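Local coordinates for FHA domain-containing protein DDL (Arabidopsis thaliana, PDB 3VPY) that probably recognises phosphothreonine-containing partners, Dicer-like1 among them, through its forkhead-associated domain, at residues 5-8 against 9-12; 96-100 against 101-105. All coordinates share one frame; numbering follows the deposited sequence.

Interaction 1 (5-8 against 9-12)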
loop_
_atom_site.group_PDB
_atom_site.type_symbol
_atom_site.label_atom_id
_atom_site.label_comp_id
_atom_site.label_asym_id
_atom_site.label_seq_id
_atom_site.Cartn_x
_atom_site.Cartn_y
_atom_site.Cartn_z
ATOM N N ASN A 5 -2.204 -14.739 4.809
ATOM C CA ASN A 5 -2.883 -14.501 6.066
ATOM C C ASN A 5 -2.585 -13.085 6.517
ATOM O O ASN A 5 -1.520 -12.555 6.219
ATOM C CB ASN A 5 -2.359 -15.465 7.124
ATOM C CG ASN A 5 -3.063 -16.795 7.091
ATOM O OD1 ASN A 5 -4.279 -16.878 7.313
ATOM N ND2 ASN A 5 -2.307 -17.855 6.816
ATOM N N GLU A 6 -3.525 -12.472 7.220
ATOM C CA GLU A 6 -3.239 -11.232 7.933
ATOM C C GLU A 6 -2.554 -11.538 9.273
ATOM O O GLU A 6 -2.938 -12.485 9.977
ATOM C CB GLU A 6 -4.509 -10.429 8.179
ATOM C CG GLU A 6 -5.155 -9.887 6.952
ATOM C CD GLU A 6 -6.140 -8.809 7.292
ATOM O OE1 GLU A 6 -5.724 -7.648 7.516
ATOM O OE2 GLU A 6 -7.341 -9.133 7.345
ATOM N N PRO A 7 -1.535 -10.745 9.633
ATOM C CA PRO A 7 -0.818 -11.023 10.872
ATOM C C PRO A 7 -1.585 -10.497 12.100
ATOM O O PRO A 7 -2.511 -9.709 11.934
ATOM C CB PRO A 7 0.500 -10.269 10.671
ATOM C CG PRO A 7 0.122 -9.098 9.860
ATOM C CD PRO A 7 -0.977 -9.569 8.925
ATOM N N PRO A 8 -1.183 -10.905 13.328
ATOM C CA PRO A 8 -1.877 -10.464 14.553
ATOM C C PRO A 8 -2.006 -8.941 14.648
ATOM O O PRO A 8 -3.002 -8.430 15.164
ATOM C CB PRO A 8 -0.967 -10.965 15.675
ATOM C CG PRO A 8 -0.176 -12.077 15.090
ATOM C CD PRO A 8 -0.044 -11.798 13.618
ATOM N N GLU A 9 -1.003 -8.227 14.137
ATOM C CA GLU A 9 -0.921 -6.771 14.305
ATOM C C GLU A 9 -1.702 -5.996 13.239
ATOM O O GLU A 9 -1.637 -4.761 13.180
ATOM C CB GLU A 9 0.557 -6.320 14.363
ATOM C CG GLU A 9 1.326 -6.413 13.040
ATOM C CD GLU A 9 1.980 -7.769 12.783
ATOM O OE1 GLU A 9 1.721 -8.740 13.528
ATOM O OE2 GLU A 9 2.762 -7.856 11.822
ATOM N N ALA A 10 -2.420 -6.720 12.382
ATOM C CA ALA A 10 -3.242 -6.086 11.346
ATOM C C ALA A 10 -4.281 -5.168 11.975
ATOM O O ALA A 10 -4.962 -5.559 12.934
ATOM C CB ALA A 10 -3.938 -7.124 10.510
ATOM N N ARG A 11 -4.406 -3.966 11.422
ATOM C CA ARG A 11 -5.401 -2.984 11.868
ATOM C C ARG A 11 -5.770 -2.092 10.695
ATOM O O ARG A 11 -4.932 -1.811 9.831
ATOM C CB ARG A 11 -4.883 -2.082 12.998
ATOM C CG ARG A 11 -4.448 -2.758 14.278
ATOM C CD ARG A 11 -5.587 -3.226 15.166
ATOM N NE ARG A 11 -5.049 -3.689 16.448
ATOM C CZ ARG A 11 -4.495 -4.881 16.668
ATOM N NH1 ARG A 11 -4.413 -5.789 15.704
ATOM N NH2 ARG A 11 -4.036 -5.178 17.879
ATOM N N LYS A 12 -7.030 -1.656 10.667
ATOM C CA LYS A 12 -7.458 -0.648 9.720
ATOM C C LYS A 12 -6.735 0.668 10.039
ATOM O O LYS A 12 -6.665 1.066 11.218
ATOM C CB LYS A 12 -8.983 -0.472 9.833
ATOM C CG LYS A 12 -9.611 0.312 8.719
ATOM C CD LYS A 12 -11.134 0.093 8.669
ATOM C CE LYS A 12 -11.866 1.399 8.293
ATOM N NZ LYS A 12 -13.263 1.288 7.678
#
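Glu9 reaches back over Pro7 because its CG sits between the backbone N and the carbonyl carbon (chi1 71°) and the chain then bends at chi2 (-88°). The backbone beneath is a type I beta turn from Pro7 to Ala10, closed where Ala10 N donates to Pro7 O at 3.0 Å. The Glu9 side chain crosses that of Pro7 at about a right angle, its carboxylate against the proline ring: OE1 lies 3.5 Å from Pro7 CB, and OE2 is equally near Pro7 CG. OE2 also forms a salt bridge with Arg68, tying the turn to strand 63-73. With an alanine here, Arg68 would probably be left without its carboxylate mate and the ring of Pro7 without its cover. Ala10 CB packs 3.5 Å from Glu6 OE1, an oxygen that is itself hydrogen-bonded by Ser38 and Gln66. Arg11, bent at chi2, brings its guanidinium back to the turn's carbonyls. Its NH1 serves two of them, both near the guanidinium plane: Ala10 O at 2.8 Å, approached from above its carbonyl plane, and Pro8 O at 3.0 Å, met on a lone pair.

Interaction 2 (96-100 against 101-105)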
loop_
_atom_site.group_PDB
_atom_site.type_symbol
_atom_site.label_atom_id
_atom_site.label_comp_id
_atom_site.label_asym_id
_atom_site.label_seq_id
_atom_site.Cartn_x
_atom_site.Cartn_y
_atom_site.Cartn_z
ATOM N N THR A 96 6.839 -7.802 -8.083
ATOM C CA THR A 96 6.227 -6.544 -7.696
ATOM C C THR A 96 7.354 -5.550 -7.515
ATOM O O THR A 96 8.360 -5.884 -6.886
ATOM C CB THR A 96 5.456 -6.690 -6.367
ATOM O OG1 THR A 96 4.341 -7.568 -6.573
ATOM C CG2 THR A 96 4.927 -5.328 -5.853
ATOM N N TYR A 97 7.175 -4.343 -8.055
ATOM C CA TYR A 97 8.222 -3.295 -8.054
ATOM C C TYR A 97 7.792 -2.095 -7.229
ATOM O O TYR A 97 6.668 -1.621 -7.363
ATOM C CB TYR A 97 8.491 -2.816 -9.484
ATOM C CG TYR A 97 9.009 -3.888 -10.392
ATOM C CD1 TYR A 97 10.369 -4.019 -10.636
ATOM C CD2 TYR A 97 8.137 -4.774 -11.028
ATOM C CE1 TYR A 97 10.862 -5.005 -11.469
ATOM C CE2 TYR A 97 8.625 -5.779 -11.878
ATOM C CZ TYR A 97 9.991 -5.881 -12.099
ATOM O OH TYR A 97 10.485 -6.849 -12.949
ATOM N N ILE A 98 8.684 -1.624 -6.352
ATOM C CA ILE A 98 8.456 -0.380 -5.632
ATOM C C ILE A 98 9.532 0.562 -6.129
ATOM O O ILE A 98 10.730 0.256 -6.044
ATOM C CB ILE A 98 8.642 -0.528 -4.107
ATOM C CG1 ILE A 98 7.754 -1.613 -3.512
ATOM C CG2 ILE A 98 8.384 0.804 -3.380
ATOM C CD1 ILE A 98 8.170 -1.887 -2.039
ATOM N N ASN A 99 9.121 1.702 -6.664
ATOM C CA ASN A 99 10.106 2.656 -7.204
ATOM C C ASN A 99 11.106 1.991 -8.158
ATOM O O ASN A 99 12.337 2.187 -8.064
ATOM C CB ASN A 99 10.786 3.409 -6.039
ATOM C CG ASN A 99 9.768 4.130 -5.158
ATOM O OD1 ASN A 99 8.816 4.715 -5.662
ATOM N ND2 ASN A 99 9.940 4.045 -3.854
ATOM N N GLU A 100 10.565 1.194 -9.074
ATOM C CA GLU A 100 11.316 0.521 -10.132
ATOM C C GLU A 100 12.227 -0.644 -9.726
ATOM O O GLU A 100 12.878 -1.247 -10.585
ATOM C CB GLU A 100 12.071 1.552 -10.985
ATOM C CG GLU A 100 11.123 2.437 -11.800
ATOM C CD GLU A 100 10.568 1.715 -13.027
ATOM O OE1 GLU A 100 11.359 1.357 -13.934
ATOM O OE2 GLU A 100 9.337 1.510 -13.097
ATOM N N SER A 101 12.242 -0.997 -8.446
ATOM C CA SER A 101 13.081 -2.093 -7.968
ATOM C C SER A 101 12.205 -3.222 -7.409
ATOM O O SER A 101 11.305 -2.944 -6.604
ATOM C CB SER A 101 14.040 -1.570 -6.886
ATOM O OG SER A 101 14.798 -2.631 -6.325
ATOM N N PRO A 102 12.452 -4.481 -7.835
ATOM C CA PRO A 102 11.625 -5.607 -7.388
ATOM C C PRO A 102 11.834 -5.906 -5.904
ATOM O O PRO A 102 12.901 -5.593 -5.362
ATOM C CB PRO A 102 12.112 -6.793 -8.248
ATOM C CG PRO A 102 13.471 -6.429 -8.698
ATOM C CD PRO A 102 13.533 -4.909 -8.745
ATOM N N ILE A 103 10.830 -6.506 -5.276
ATOM C CA ILE A 103 10.920 -6.948 -3.883
ATOM C C ILE A 103 11.038 -8.459 -3.756
ATOM O O ILE A 103 10.582 -9.217 -4.625
ATOM C CB ILE A 103 9.725 -6.453 -3.055
ATOM C CG1 ILE A 103 8.388 -6.990 -3.606
ATOM C CG2 ILE A 103 9.696 -4.923 -3.008
ATOM C CD1 ILE A 103 7.184 -6.533 -2.743
ATOM N N GLU A 104 11.700 -8.894 -2.686
ATOM C CA GLU A 104 11.736 -10.299 -2.299
ATOM C C GLU A 104 10.333 -10.780 -1.953
ATOM O O GLU A 104 9.627 -10.116 -1.198
ATOM C CB GLU A 104 12.672 -10.481 -1.098
ATOM C CG GLU A 104 14.092 -10.619 -1.515
ATOM C CD GLU A 104 14.327 -11.959 -2.215
ATOM O OE1 GLU A 104 13.987 -13.022 -1.642
ATOM O OE2 GLU A 104 14.840 -11.948 -3.343
ATOM N N PRO A 105 9.893 -11.901 -2.552
ATOM C CA PRO A 105 8.562 -12.398 -2.200
ATOM C C PRO A 105 8.430 -12.799 -0.723
ATOM O O PRO A 105 9.427 -13.192 -0.071
ATOM C CB PRO A 105 8.388 -13.624 -3.119
ATOM C CG PRO A 105 9.778 -14.013 -3.509
ATOM C CD PRO A 105 10.554 -12.739 -3.576
HETATM O O HOH W 1 8.533 -9.453 -6.316
#
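Ile103, Ser101 and Thr96 carry much of this contact, in which a short chain reversal is held by its backbone while side chains pack beside it. Ser101 N closes the turn on Ile98 O at 3.1 Å, and Ser101 O completes the pair by accepting from Ile98 N at 2.9 Å, making Ile98 and Ser101 an antiparallel hydrogen-bonded pair. One step on, Tyr97 and Pro102 form the non-hydrogen-bonded pair, and the two side chains cross obliquely, with Tyr97 CD1 3.8 Å from Pro102 CD. Thr96 O then takes a bond from Ile103 N at 3.0 Å, the donor lying almost in line with the C=O bond.

Ile103 holds CG1 between its backbone N and carbonyl carbon (chi1 61°), a torsion that sets CG1 alongside Thr96 and CG2 toward Ile98. CD1 continues beside the threonine, 4.0 Å from Thr96 CB, whereas Ile103 CG2 meets the end of Ile98 at 3.5 Å from its CD1. Both isoleucines also touch Tyr109, so this apolar patch faces the neighbouring sheet. Beyond the Thr96–Ile103 bond, a water donates to Ile103 O at 2.7 Å and accepts from Thr96 N. Thr96 OG1 turns elsewhere, to Asp89.

Asn99 and Glu100, both with positive phi, occupy the corner positions, and the Asn99 amide is hydrogen-bonded to Thr116 N and Asp115. Together these features define a two-residue beta hairpin with a type I' turn, at the edge of one sheet of the FHA beta sandwich.

How the interactions relate
From the N terminus the chain first meets interaction 1, a turn within the loop leading to strand 18-23, and only much later interaction 2, the hairpin of strands 96-98 and 101-102. Each closes a small local loop, and they follow in series, neither enclosing nor crossing the other. The centres of interactions 1 and 2 are about 22 Å apart. Their nearest atoms are about 12 Å apart, so they do not touch. Interaction 1 fastens the leading segment to strand 63-73 of the mixed sheet. Interaction 2 ends the antiparallel sheet, and its side chains reach strands 79-89 and 109-110 of the mixed one, tying the two layers together.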